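Local coordinates for protein TagI restriction endonuclease (Thermocrispum agreste, PDB 6GHS) that probably cleaves DNA carrying modified cytosines such as 5-methylcytosine and 5-hydroxymethylcytosine, joining an SRA reading domain to an HNH nuclease domain, at residues 128-134 with 148-154; 49-55 with 67-73; 2-6 with 29-33; 60-65 with 105-109. All coordinates share one frame; numbering follows the deposited sequence.

Contact 1. Residues 128-134 with 148-154; sequences YKVVAHW and QFQLVKI
Tyr128 and Lys153 meet at one end, and Trp134 and Gln148 at the other, of an antiparallel beta hairpin in the SRA domain. Six backbone hydrogen bonds join 128-134 to 148-154. Val131 N and Ala132 O both bond to Gln150, so Val131 is an extra residue, the first position of a classic beta bulge; its psi of -44° is the bend such a bulge needs.

Val130 and Leu151 lie side by side on the face that also carries His133 and Phe149. Val130 CG2 touches Leu151 CD2 at 4.1 Å, while His133 CB rests 3.7 Å from Phe149 CD2. Helix 89-100 packs on Val130, His133 and Phe149; the imidazole bonds to Gln98 of that helix and to Asp220. At the bulge, Val131 CG2 meets Val152 CG2 at 3.8 Å.

Lys153 lays its aliphatic stem over a face of the Tyr128 ring, CB 4.0 Å from the centroid, and its amine goes on to Glu15. Tyrosine suits the spot because its hydroxyl can also reach Gly62 O.

With CG between the backbone N and the carbonyl carbon (chi1 58°), the Trp134 indole folds back across the partner strand. Gln148 CB lies over one face, toward the NE1 rim, Gln150 CB abuts the six-membered rim, and Trp134 NE1 donates to Gln148 OE1 at 2.9 Å, an oxygen that also accepts from Lys236 NZ of the second subunit.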
loop_
_atom_site.group_PDB
_atom_site.type_symbol
_atom_site.label_atom_id
_atom_site.label_comp_id
_atom_site.label_asym_id
_atom_site.label_seq_id
_atom_site.Cartn_x
_atom_site.Cartn_y
_atom_site.Cartn_z
ATOM N N TYR A 128 -3.601 -7.193 -14.659
ATOM C CA TYR A 128 -2.479 -7.352 -13.736
ATOM C C TYR A 128 -2.031 -5.983 -13.225
ATOM O O TYR A 128 -2.309 -4.942 -13.838
ATOM C CB TYR A 128 -1.305 -8.026 -14.427
ATOM C CG TYR A 128 -1.494 -9.497 -14.708
ATOM C CD1 TYR A 128 -2.559 -9.960 -15.491
ATOM C CD2 TYR A 128 -0.583 -10.433 -14.218
ATOM C CE1 TYR A 128 -2.718 -11.306 -15.758
ATOM C CE2 TYR A 128 -0.736 -11.787 -14.480
ATOM C CZ TYR A 128 -1.804 -12.221 -15.248
ATOM O OH TYR A 128 -1.964 -13.567 -15.508
ATOM N N LYS A 129 -1.333 -6.010 -12.095
ATOM C CA LYS A 129 -0.834 -4.823 -11.412
ATOM C C LYS A 129 0.662 -4.842 -11.629
ATOM O O LYS A 129 1.271 -5.903 -11.566
ATOM C CB LYS A 129 -1.160 -4.946 -9.928
ATOM C CG LYS A 129 -0.703 -3.824 -9.002
ATOM C CD LYS A 129 -0.894 -4.265 -7.539
ATOM C CE LYS A 129 -0.490 -3.218 -6.505
ATOM N NZ LYS A 129 -1.429 -2.061 -6.487
ATOM N N VAL A 130 1.257 -3.691 -11.920
ATOM C CA VAL A 130 2.715 -3.591 -12.042
ATOM C C VAL A 130 3.225 -3.246 -10.646
ATOM O O VAL A 130 2.739 -2.296 -10.021
ATOM C CB VAL A 130 3.148 -2.508 -13.047
ATOM C CG1 VAL A 130 4.655 -2.558 -13.264
ATOM C CG2 VAL A 130 2.405 -2.681 -14.367
ATOM N N VAL A 131 4.191 -4.014 -10.158
ATOM C CA VAL A 131 4.639 -3.903 -8.773
ATOM C C VAL A 131 6.033 -3.290 -8.640
ATOM O O VAL A 131 6.255 -2.454 -7.762
ATOM C CB VAL A 131 4.562 -5.273 -8.076
ATOM C CG1 VAL A 131 5.250 -5.242 -6.710
ATOM C CG2 VAL A 131 3.104 -5.695 -7.938
ATOM N N ALA A 132 6.969 -3.709 -9.484
ATOM C CA ALA A 132 8.321 -3.156 -9.450
ATOM C C ALA A 132 8.933 -3.159 -10.823
ATOM O O ALA A 132 8.423 -3.824 -11.722
ATOM C CB ALA A 132 9.192 -3.964 -8.505
ATOM N N HIS A 133 10.028 -2.416 -10.974
ATOM C CA HIS A 133 10.809 -2.432 -12.207
ATOM C C HIS A 133 12.299 -2.297 -11.942
ATOM O O HIS A 133 12.710 -1.761 -10.929
ATOM C CB HIS A 133 10.358 -1.314 -13.130
ATOM C CG HIS A 133 10.692 0.045 -12.618
ATOM N ND1 HIS A 133 9.783 0.825 -11.939
ATOM C CD2 HIS A 133 11.841 0.759 -12.665
ATOM C CE1 HIS A 133 10.354 1.970 -11.603
ATOM N NE2 HIS A 133 11.601 1.956 -12.035
ATOM N N TRP A 134 13.105 -2.779 -12.871
ATOM C CA TRP A 134 14.553 -2.723 -12.731
ATOM C C TRP A 134 15.207 -2.864 -14.085
ATOM O O TRP A 134 14.529 -3.060 -15.094
ATOM C CB TRP A 134 15.033 -3.856 -11.823
ATOM C CG TRP A 134 14.625 -5.183 -12.340
ATOM C CD1 TRP A 134 15.315 -5.984 -13.204
ATOM C CD2 TRP A 134 13.399 -5.853 -12.062
ATOM N NE1 TRP A 134 14.597 -7.123 -13.467
ATOM C CE2 TRP A 134 13.417 -7.069 -12.778
ATOM C CE3 TRP A 134 12.284 -5.547 -11.268
ATOM C CZ2 TRP A 134 12.369 -7.976 -12.728
ATOM C CZ3 TRP A 134 11.238 -6.450 -11.218
ATOM C CH2 TRP A 134 11.287 -7.653 -11.946
ATOM N N GLN A 148 12.995 -4.243 -17.030
ATOM C CA GLN A 148 12.081 -5.339 -16.685
ATOM C C GLN A 148 11.044 -4.952 -15.643
ATOM O O GLN A 148 11.268 -4.076 -14.820
ATOM C CB GLN A 148 12.864 -6.553 -16.200
ATOM C CG GLN A 148 13.268 -7.494 -17.316
ATOM C CD GLN A 148 14.003 -8.722 -16.814
ATOM O OE1 GLN A 148 14.810 -8.651 -15.881
ATOM N NE2 GLN A 148 13.731 -9.861 -17.438
ATOM N N PHE A 149 9.907 -5.628 -15.688
ATOM C CA PHE A 149 8.776 -5.312 -14.835
ATOM C C PHE A 149 8.282 -6.589 -14.169
ATOM O O PHE A 149 8.397 -7.672 -14.733
ATOM C CB PHE A 149 7.657 -4.658 -15.661
ATOM C CG PHE A 149 8.103 -3.430 -16.403
ATOM C CD1 PHE A 149 8.699 -3.538 -17.650
ATOM C CD2 PHE A 149 7.955 -2.161 -15.840
ATOM C CE1 PHE A 149 9.127 -2.405 -18.322
ATOM C CE2 PHE A 149 8.386 -1.026 -16.508
ATOM C CZ PHE A 149 8.966 -1.147 -17.750
ATOM N N GLN A 150 7.754 -6.442 -12.958
ATOM C CA GLN A 150 7.059 -7.516 -12.275
ATOM C C GLN A 150 5.552 -7.232 -12.271
ATOM O O GLN A 150 5.116 -6.191 -11.764
ATOM C CB GLN A 150 7.577 -7.632 -10.855
ATOM C CG GLN A 150 7.162 -8.919 -10.163
ATOM C CD GLN A 150 7.583 -8.953 -8.712
ATOM O OE1 GLN A 150 7.685 -7.913 -8.058
ATOM N NE2 GLN A 150 7.829 -10.150 -8.198
ATOM N N LEU A 151 4.769 -8.151 -12.846
ATOM C CA LEU A 151 3.301 -8.018 -12.898
ATOM C C LEU A 151 2.619 -9.139 -12.114
ATOM O O LEU A 151 3.023 -10.290 -12.204
ATOM C CB LEU A 151 2.793 -7.984 -14.343
ATOM C CG LEU A 151 3.179 -6.719 -15.121
ATOM C CD1 LEU A 151 4.555 -6.858 -15.744
ATOM C CD2 LEU A 151 2.172 -6.388 -16.205
ATOM N N VAL A 152 1.594 -8.773 -11.342
ATOM C CA VAL A 152 0.867 -9.682 -10.442
ATOM C C VAL A 152 -0.614 -9.595 -10.772
ATOM O O VAL A 152 -1.150 -8.494 -10.932
ATOM C CB VAL A 152 1.036 -9.278 -8.959
ATOM C CG1 VAL A 152 0.160 -10.147 -8.052
ATOM C CG2 VAL A 152 2.494 -9.373 -8.537
ATOM N N LYS A 153 -1.288 -10.738 -10.834
ATOM C CA LYS A 153 -2.689 -10.722 -11.199
ATOM C C LYS A 153 -3.547 -10.082 -10.123
ATOM O O LYS A 153 -3.461 -10.425 -8.949
ATOM C CB LYS A 153 -3.227 -12.107 -11.509
ATOM C CG LYS A 153 -4.669 -12.039 -11.991
ATOM C CD LYS A 153 -5.004 -13.193 -12.895
ATOM C CE LYS A 153 -6.377 -13.004 -13.496
ATOM N NZ LYS A 153 -6.620 -14.159 -14.395
ATOM N N ILE A 154 -4.373 -9.146 -10.562
ATOM C CA ILE A 154 -5.394 -8.557 -9.739
ATOM C C ILE A 154 -6.553 -9.538 -9.711
ATOM O O ILE A 154 -7.139 -9.824 -10.756
ATOM C CB ILE A 154 -5.835 -7.220 -10.337
ATOM C CG1 ILE A 154 -4.708 -6.208 -10.174
ATOM C CG2 ILE A 154 -7.110 -6.708 -9.680
ATOM C CD1 ILE A 154 -4.791 -5.069 -11.162
#

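Contact 2. Residues 49-55 with 67-73; sequences IVLNGGY and YTGHGGQ
Ile49 turns CG1 into the position between its backbone N and carbonyl carbon (chi1 60°), while Tyr67 holds CG opposite its own N (chi1 -170°); these torsions bring the isoleucine's end over the ring. Ile49 CD1 makes a CH-pi contact 3.9 Å from the Tyr67 centroid, and Leu51 CD1 closes on the ring edge, 4.1 Å from Tyr67 CD1. A slim branched chain suits the face and a leucine methyl the rim.

Tyr55 works in the loops. Thr68 CG2 sits over one face of its ring, 4.0 Å from Tyr55 CG, the two side chains crossing at about a right angle. A water in the ring plane donates to Tyr55 OH at 2.9 Å and accepts from Gly71 N, so it ties the two loops together; the hydroxyl also bonds Gln80. Gly71 has a phi of 123°, where a CB would strike the preceding carbonyl.

The apolar half packs against a face of the curled SRA sheet: Ile49 and Tyr67 both pack on Leu151 of strand 145-153, and strand 45-51 pairs in parallel with strand 104-109.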
loop_
_atom_site.group_PDB
_atom_site.type_symbol
_atom_site.label_atom_id
_atom_site.label_comp_id
_atom_site.label_asym_id
_atom_site.label_seq_id
_atom_site.Cartn_x
_atom_site.Cartn_y
_atom_site.Cartn_z
ATOM N N ILE A 49 -0.317 -4.911 -22.300
ATOM C CA ILE A 49 0.850 -5.555 -22.873
ATOM C C ILE A 49 0.430 -6.838 -23.550
ATOM O O ILE A 49 -0.535 -7.469 -23.137
ATOM C CB ILE A 49 1.954 -5.851 -21.832
ATOM C CG1 ILE A 49 1.472 -6.782 -20.705
ATOM C CG2 ILE A 49 2.469 -4.547 -21.237
ATOM C CD1 ILE A 49 2.608 -7.472 -19.971
ATOM N N VAL A 50 1.173 -7.205 -24.589
ATOM C CA VAL A 50 1.001 -8.456 -25.310
ATOM C C VAL A 50 2.241 -9.283 -25.073
ATOM O O VAL A 50 3.350 -8.794 -25.284
ATOM C CB VAL A 50 0.847 -8.204 -26.811
ATOM C CG1 VAL A 50 0.962 -9.499 -27.617
ATOM C CG2 VAL A 50 -0.475 -7.494 -27.072
ATOM N N LEU A 51 2.038 -10.534 -24.664
ATOM C CA LEU A 51 3.107 -11.408 -24.219
ATOM C C LEU A 51 3.185 -12.631 -25.124
ATOM O O LEU A 51 2.409 -13.573 -24.981
ATOM C CB LEU A 51 2.857 -11.799 -22.762
ATOM C CG LEU A 51 3.862 -12.725 -22.057
ATOM C CD1 LEU A 51 5.334 -12.402 -22.351
ATOM C CD2 LEU A 51 3.585 -12.701 -20.561
ATOM N N ASN A 52 4.141 -12.593 -26.048
ATOM C CA ASN A 52 4.293 -13.577 -27.111
ATOM C C ASN A 52 5.789 -13.886 -27.272
ATOM O O ASN A 52 6.345 -13.744 -28.364
ATOM C CB ASN A 52 3.690 -12.977 -28.397
ATOM C CG ASN A 52 3.437 -14.010 -29.493
ATOM O OD1 ASN A 52 3.867 -15.167 -29.414
ATOM N ND2 ASN A 52 2.730 -13.582 -30.535
ATOM N N GLY A 53 6.431 -14.292 -26.169
ATOM C CA GLY A 53 7.880 -14.596 -26.124
ATOM C C GLY A 53 8.790 -13.622 -26.875
ATOM O O GLY A 53 9.626 -14.041 -27.685
ATOM N N GLY A 54 8.617 -12.325 -26.606
ATOM C CA GLY A 54 9.355 -11.251 -27.286
ATOM C C GLY A 54 10.836 -11.191 -26.947
ATOM O O GLY A 54 11.643 -10.867 -27.816
ATOM N N TYR A 55 11.185 -11.462 -25.684
ATOM C CA TYR A 55 12.575 -11.651 -25.259
ATOM C C TYR A 55 12.695 -12.978 -24.517
ATOM O O TYR A 55 11.712 -13.444 -23.933
ATOM C CB TYR A 55 13.030 -10.526 -24.333
ATOM C CG TYR A 55 13.447 -9.251 -25.029
ATOM C CD1 TYR A 55 12.494 -8.374 -25.548
ATOM C CD2 TYR A 55 14.793 -8.897 -25.146
ATOM C CE1 TYR A 55 12.865 -7.193 -26.183
ATOM C CE2 TYR A 55 15.176 -7.718 -25.783
ATOM C CZ TYR A 55 14.206 -6.870 -26.300
ATOM O OH TYR A 55 14.560 -5.701 -26.929
ATOM N N TYR A 67 8.085 -9.258 -17.232
ATOM C CA TYR A 67 8.003 -8.749 -18.608
ATOM C C TYR A 67 9.212 -7.894 -18.929
ATOM O O TYR A 67 9.597 -7.053 -18.135
ATOM C CB TYR A 67 6.733 -7.919 -18.803
ATOM C CG TYR A 67 6.446 -7.546 -20.244
ATOM C CD1 TYR A 67 6.159 -8.527 -21.195
ATOM C CD2 TYR A 67 6.446 -6.217 -20.661
ATOM C CE1 TYR A 67 5.891 -8.200 -22.518
ATOM C CE2 TYR A 67 6.178 -5.881 -21.984
ATOM C CZ TYR A 67 5.900 -6.876 -22.909
ATOM O OH TYR A 67 5.636 -6.563 -24.221
ATOM N N THR A 68 9.796 -8.111 -20.105
ATOM C CA THR A 68 10.945 -7.335 -20.576
ATOM C C THR A 68 10.489 -6.276 -21.567
ATOM O O THR A 68 9.627 -6.523 -22.403
ATOM C CB THR A 68 11.999 -8.238 -21.232
ATOM O OG1 THR A 68 12.195 -9.401 -20.417
ATOM C CG2 THR A 68 13.335 -7.500 -21.384
ATOM N N GLY A 69 11.096 -5.101 -21.469
ATOM C CA GLY A 69 10.605 -3.912 -22.137
ATOM C C GLY A 69 10.993 -3.785 -23.587
ATOM O O GLY A 69 11.504 -4.709 -24.195
ATOM N N HIS A 70 10.738 -2.604 -24.123
ATOM C CA HIS A 70 10.947 -2.302 -25.516
ATOM C C HIS A 70 12.203 -1.452 -25.714
ATOM O O HIS A 70 12.576 -0.676 -24.837
ATOM C CB HIS A 70 9.724 -1.560 -26.057
ATOM C CG HIS A 70 9.786 -1.321 -27.526
ATOM N ND1 HIS A 70 10.295 -0.159 -28.064
ATOM C CD2 HIS A 70 9.468 -2.116 -28.573
ATOM C CE1 HIS A 70 10.264 -0.238 -29.381
ATOM N NE2 HIS A 70 9.767 -1.416 -29.717
ATOM N N GLY A 71 12.852 -1.622 -26.867
ATOM C CA GLY A 71 13.958 -0.763 -27.301
ATOM C C GLY A 71 15.265 -1.479 -27.605
ATOM O O GLY A 71 15.526 -2.568 -27.092
ATOM N N GLY A 72 16.078 -0.850 -28.457
ATOM C CA GLY A 72 17.440 -1.292 -28.734
ATOM C C GLY A 72 17.634 -2.517 -29.617
ATOM O O GLY A 72 18.670 -3.181 -29.520
ATOM N N GLN A 73 16.671 -2.822 -30.484
ATOM C CA GLN A 73 16.802 -3.961 -31.393
ATOM C C GLN A 73 17.169 -3.498 -32.781
ATOM O O GLN A 73 16.736 -2.435 -33.214
ATOM C CB GLN A 73 15.516 -4.779 -31.457
ATOM C CG GLN A 73 15.474 -5.895 -30.427
ATOM C CD GLN A 73 14.568 -7.050 -30.805
ATOM O OE1 GLN A 73 13.851 -7.004 -31.806
ATOM N NE2 GLN A 73 14.596 -8.102 -29.991
HETATM O O HOH W 1 13.020 -3.716 -28.354
#

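Contact 3. Residues 2-6 with 29-33; sequences AYKRT and GLHAH
Ala32 sets its CA over the centre of the Tyr3 ring, 3.6 Å from the centroid and almost on the normal, a CH-pi contact. Its CB leans over the rim near CE2 and also lies over the centre of the His33 ring. The small methyl of alanine suits the space between the Tyr3 and His33 rings.

Farther out, the Arg5 guanidinium turns a face to Tyr3 CE2, and its NH1 comes within 4.0 Å of Ala32 CB. Asp47 positions both side chains, accepting from Tyr3 OH and forming a salt bridge with Arg5 NH1, while Gln44 takes Arg5 NE. The other loop is set by the end of helix 22-28: Gly29, with positive phi, is the C-prime residue of a Schellman motif in which Leu30 N bonds to Val25 O. A water donates to Lys4 O at 2.6 Å and to Gly29 O at 2.9 Å.

With no direct hydrogen bond between the segments, the N-terminal tail is held to this loop by packing and a shared water, while Asp47 ties the tail to strand 45-51, its negative charge probably steadying the arginine.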
loop_
_atom_site.group_PDB
_atom_site.type_symbol
_atom_site.label_atom_id
_atom_site.label_comp_id
_atom_site.label_asym_id
_atom_site.label_seq_id
_atom_site.Cartn_x
_atom_site.Cartn_y
_atom_site.Cartn_z
ATOM N N ALA A 2 -10.442 5.649 -34.192
ATOM C CA ALA A 2 -9.367 6.157 -33.281
ATOM C C ALA A 2 -9.318 5.369 -31.965
ATOM O O ALA A 2 -10.338 5.237 -31.285
ATOM C CB ALA A 2 -9.571 7.643 -33.001
ATOM N N TYR A 3 -8.139 4.850 -31.616
ATOM C CA TYR A 3 -7.921 4.198 -30.319
ATOM C C TYR A 3 -7.992 5.204 -29.166
ATOM O O TYR A 3 -7.420 6.287 -29.241
ATOM C CB TYR A 3 -6.563 3.507 -30.291
ATOM C CG TYR A 3 -6.311 2.705 -29.040
ATOM C CD1 TYR A 3 -6.930 1.479 -28.857
ATOM C CD2 TYR A 3 -5.448 3.164 -28.039
ATOM C CE1 TYR A 3 -6.711 0.729 -27.710
ATOM C CE2 TYR A 3 -5.219 2.414 -26.885
ATOM C CZ TYR A 3 -5.850 1.190 -26.730
ATOM O OH TYR A 3 -5.660 0.406 -25.617
ATOM N N LYS A 4 -8.699 4.810 -28.109
ATOM C CA LYS A 4 -8.827 5.573 -26.867
ATOM C C LYS A 4 -8.161 4.727 -25.758
ATOM O O LYS A 4 -8.582 3.595 -25.498
ATOM C CB LYS A 4 -10.323 5.835 -26.601
ATOM C CG LYS A 4 -10.727 6.388 -25.230
ATOM C CD LYS A 4 -10.557 7.904 -25.079
ATOM C CE LYS A 4 -11.479 8.481 -23.995
ATOM N NZ LYS A 4 -11.389 7.782 -22.675
ATOM N N ARG A 5 -7.109 5.272 -25.134
ATOM C CA ARG A 5 -6.349 4.548 -24.108
ATOM C C ARG A 5 -7.146 4.481 -22.827
ATOM O O ARG A 5 -7.524 5.506 -22.264
ATOM C CB ARG A 5 -4.989 5.197 -23.828
ATOM C CG ARG A 5 -4.030 4.236 -23.143
ATOM C CD ARG A 5 -2.614 4.764 -23.022
ATOM N NE ARG A 5 -2.042 5.121 -24.320
ATOM C CZ ARG A 5 -1.612 4.260 -25.241
ATOM N NH1 ARG A 5 -1.682 2.948 -25.046
ATOM N NH2 ARG A 5 -1.107 4.718 -26.387
ATOM N N THR A 6 -7.394 3.267 -22.367
ATOM C CA THR A 6 -8.378 3.061 -21.325
ATOM C C THR A 6 -7.954 1.927 -20.425
ATOM O O THR A 6 -7.598 0.853 -20.895
ATOM C CB THR A 6 -9.776 2.839 -21.939
ATOM O OG1 THR A 6 -10.261 4.097 -22.425
ATOM C CG2 THR A 6 -10.779 2.292 -20.917
ATOM N N GLY A 29 -10.272 -2.866 -29.096
ATOM C CA GLY A 29 -9.902 -1.800 -28.158
ATOM C C GLY A 29 -8.989 -2.266 -27.034
ATOM O O GLY A 29 -8.798 -1.542 -26.063
ATOM N N LEU A 30 -8.401 -3.453 -27.177
ATOM C CA LEU A 30 -7.593 -4.057 -26.115
ATOM C C LEU A 30 -6.176 -3.513 -26.035
ATOM O O LEU A 30 -5.629 -3.375 -24.944
ATOM C CB LEU A 30 -7.535 -5.577 -26.280
ATOM C CG LEU A 30 -8.652 -6.272 -25.522
ATOM C CD1 LEU A 30 -9.973 -6.037 -26.223
ATOM C CD2 LEU A 30 -8.369 -7.755 -25.392
ATOM N N HIS A 31 -5.590 -3.255 -27.198
ATOM C CA HIS A 31 -4.236 -2.734 -27.326
ATOM C C HIS A 31 -4.310 -1.566 -28.287
ATOM O O HIS A 31 -5.331 -1.362 -28.916
ATOM C CB HIS A 31 -3.351 -3.816 -27.907
ATOM C CG HIS A 31 -1.936 -3.769 -27.434
ATOM N ND1 HIS A 31 -0.934 -3.142 -28.139
ATOM C CD2 HIS A 31 -1.343 -4.320 -26.349
ATOM C CE1 HIS A 31 0.213 -3.289 -27.498
ATOM N NE2 HIS A 31 -0.008 -4.003 -26.409
ATOM N N ALA A 32 -3.238 -0.800 -28.412
ATOM C CA ALA A 32 -3.221 0.338 -29.323
ATOM C C ALA A 32 -2.576 -0.008 -30.649
ATOM O O ALA A 32 -2.811 0.685 -31.639
ATOM C CB ALA A 32 -2.474 1.495 -28.684
ATOM N N HIS A 33 -1.798 -1.092 -30.659
ATOM C CA HIS A 33 -0.732 -1.302 -31.633
ATOM C C HIS A 33 -0.840 -2.660 -32.277
ATOM O O HIS A 33 -1.456 -3.561 -31.720
ATOM C CB HIS A 33 0.641 -1.210 -30.953
ATOM C CG HIS A 33 0.924 0.118 -30.328
ATOM N ND1 HIS A 33 0.782 1.308 -31.007
ATOM C CD2 HIS A 33 1.359 0.444 -29.090
ATOM C CE1 HIS A 33 1.098 2.311 -30.205
ATOM N NE2 HIS A 33 1.453 1.814 -29.035
HETATM O O HOH W 2 -9.438 1.159 -25.375
#

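Contact 4. Residues 60-65 with 105-109; sequences DYGDEI and RVIRG
The tight turn between strands 59-60 and 64-68 faces strand 104-109 through Asp60 and Arg108. With CG anti to its backbone N (chi1 -165°), the aspartate turns its carboxylate toward the arginine. Arg108 NH1 comes between both oxygens, 2.6 Å from Asp60 OD1 and 2.7 Å from Asp60 OD2, in a salt bridge whose two hydrogen bonds are weak because they are bent. The two flat groups are nearly coplanar.

Within the turn, Asp60 OD1 also accepts from Gly62 N at 3.1 Å, on its anti side and 30° out of the carboxylate plane. This is an Asx turn, which an aspartate can close while still serving the arginine; Gly62 takes a positive phi of 78°, easy for a residue without a side chain. Tyr61 N bonds to Glu64 O across the hairpin's end. Arg108 NH2 reaches Gly62 O at 3.5 Å, a long and weak bond. Arg108 NE has a second acid, Asp125 of strand 122-137, so the guanidinium lies between two carboxylates.

Beside the charged pair the contact becomes apolar. Ile65 and Val106 reach toward each other tip to tip, Ile65 CD1 to Val106 CG2 at 4.0 Å, beside Leu51 and Tyr128.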
loop_
_atom_site.group_PDB
_atom_site.type_symbol
_atom_site.label_atom_id
_atom_site.label_comp_id
_atom_site.label_asym_id
_atom_site.label_seq_id
_atom_site.Cartn_x
_atom_site.Cartn_y
_atom_site.Cartn_z
ATOM N N ASP A 60 7.241 -16.403 -17.262
ATOM C CA ASP A 60 5.802 -16.459 -17.108
ATOM C C ASP A 60 5.443 -17.518 -16.068
ATOM O O ASP A 60 5.725 -18.707 -16.258
ATOM C CB ASP A 60 5.186 -16.792 -18.462
ATOM C CG ASP A 60 3.706 -16.522 -18.518
ATOM O OD1 ASP A 60 3.069 -16.319 -17.450
ATOM O OD2 ASP A 60 3.170 -16.512 -19.658
ATOM N N TYR A 61 4.832 -17.076 -14.970
ATOM C CA TYR A 61 4.406 -17.963 -13.888
ATOM C C TYR A 61 2.878 -17.902 -13.666
ATOM O O TYR A 61 2.388 -18.227 -12.579
ATOM C CB TYR A 61 5.154 -17.602 -12.601
ATOM C CG TYR A 61 6.667 -17.622 -12.707
ATOM C CD1 TYR A 61 7.341 -18.785 -13.060
ATOM C CD2 TYR A 61 7.429 -16.488 -12.416
ATOM C CE1 TYR A 61 8.729 -18.815 -13.142
ATOM C CE2 TYR A 61 8.817 -16.508 -12.493
ATOM C CZ TYR A 61 9.464 -17.674 -12.858
ATOM O OH TYR A 61 10.837 -17.716 -12.943
ATOM N N GLY A 62 2.128 -17.509 -14.699
ATOM C CA GLY A 62 0.668 -17.442 -14.620
ATOM C C GLY A 62 0.188 -16.213 -13.880
ATOM O O GLY A 62 -0.200 -15.228 -14.501
ATOM N N ASP A 63 0.221 -16.278 -12.552
ATOM C CA ASP A 63 -0.157 -15.145 -11.696
ATOM C C ASP A 63 0.938 -14.094 -11.523
ATOM O O ASP A 63 0.629 -12.959 -11.168
ATOM C CB ASP A 63 -0.599 -15.638 -10.309
ATOM C CG ASP A 63 -2.041 -16.129 -10.285
ATOM O OD1 ASP A 63 -2.802 -15.890 -11.257
ATOM O OD2 ASP A 63 -2.410 -16.747 -9.263
ATOM N N GLU A 64 2.199 -14.484 -11.724
ATOM C CA GLU A 64 3.345 -13.556 -11.768
ATOM C C GLU A 64 3.918 -13.528 -13.193
ATOM O O GLU A 64 3.933 -14.556 -13.877
ATOM C CB GLU A 64 4.460 -13.979 -10.785
ATOM C CG GLU A 64 4.397 -13.395 -9.370
ATOM C CD GLU A 64 5.784 -13.175 -8.756
ATOM O OE1 GLU A 64 6.142 -13.856 -7.767
ATOM O OE2 GLU A 64 6.535 -12.317 -9.271
ATOM N N ILE A 65 4.380 -12.352 -13.630
ATOM C CA ILE A 65 5.078 -12.192 -14.914
ATOM C C ILE A 65 6.265 -11.256 -14.779
ATOM O O ILE A 65 6.121 -10.136 -14.285
ATOM C CB ILE A 65 4.191 -11.575 -16.012
ATOM C CG1 ILE A 65 2.813 -12.228 -16.047
ATOM C CG2 ILE A 65 4.867 -11.717 -17.372
ATOM C CD1 ILE A 65 1.911 -11.661 -17.118
ATOM N N ARG A 105 -4.068 -4.567 -18.786
ATOM C CA ARG A 105 -4.572 -5.742 -19.505
ATOM C C ARG A 105 -3.429 -6.583 -20.093
ATOM O O ARG A 105 -2.734 -6.142 -21.013
ATOM C CB ARG A 105 -5.507 -5.323 -20.643
ATOM C CG ARG A 105 -6.822 -4.704 -20.206
ATOM C CD ARG A 105 -7.732 -4.495 -21.402
ATOM N NE ARG A 105 -7.143 -3.562 -22.363
ATOM C CZ ARG A 105 -7.142 -2.241 -22.236
ATOM N NH1 ARG A 105 -7.717 -1.656 -21.188
ATOM N NH2 ARG A 105 -6.561 -1.493 -23.169
ATOM N N VAL A 106 -3.237 -7.789 -19.570
ATOM C CA VAL A 106 -2.372 -8.754 -20.232
ATOM C C VAL A 106 -3.173 -9.518 -21.287
ATOM O O VAL A 106 -4.221 -10.090 -20.983
ATOM C CB VAL A 106 -1.733 -9.729 -19.235
ATOM C CG1 VAL A 106 -1.019 -10.879 -19.955
ATOM C CG2 VAL A 106 -0.770 -8.966 -18.341
ATOM N N ILE A 107 -2.667 -9.503 -22.522
ATOM C CA ILE A 107 -3.163 -10.317 -23.630
ATOM C C ILE A 107 -2.052 -11.296 -23.933
ATOM O O ILE A 107 -0.942 -10.886 -24.254
ATOM C CB ILE A 107 -3.419 -9.466 -24.889
ATOM C CG1 ILE A 107 -4.485 -8.387 -24.611
ATOM C CG2 ILE A 107 -3.816 -10.355 -26.064
ATOM C CD1 ILE A 107 -4.176 -7.015 -25.186
ATOM N N ARG A 108 -2.341 -12.587 -23.827
ATOM C CA ARG A 108 -1.309 -13.612 -23.974
ATOM C C ARG A 108 -1.349 -14.214 -25.381
ATOM O O ARG A 108 -2.421 -14.382 -25.961
ATOM C CB ARG A 108 -1.493 -14.681 -22.905
ATOM C CG ARG A 108 -0.190 -15.185 -22.308
ATOM C CD ARG A 108 -0.460 -16.171 -21.178
ATOM N NE ARG A 108 -1.023 -15.517 -19.992
ATOM C CZ ARG A 108 -0.438 -15.396 -18.799
ATOM N NH1 ARG A 108 0.764 -15.890 -18.556
ATOM N NH2 ARG A 108 -1.084 -14.774 -17.818
ATOM N N GLY A 109 -0.173 -14.537 -25.916
ATOM C CA GLY A 109 -0.023 -14.898 -27.325
ATOM C C GLY A 109 0.459 -16.312 -27.533
ATOM O O GLY A 109 0.999 -16.932 -26.614
#

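All four contacts belong to the N-terminal part of the chain that carries the SRA domain. Contacts 1, 2 and 4 share one curled mixed sheet: contact 4 has its centre about 10 Å from that of contact 1 and 12 Å from that of contact 2, and strand 64-68 serves both 2 and 4. Contact 3 closes first along the chain, contacts 2 and 4 then alternate their segments, and contact 1 comes last. Contact 3, its centre about 21 Å from that of contact 1, touches contact 4 through Arg105, which bonds to Thr6 O and Leu30 O, and contact 2 where His31 packs on Val50. Thus tail, sheet and hairpin form one body, with contacts 1 and 4 also touching the second subunit.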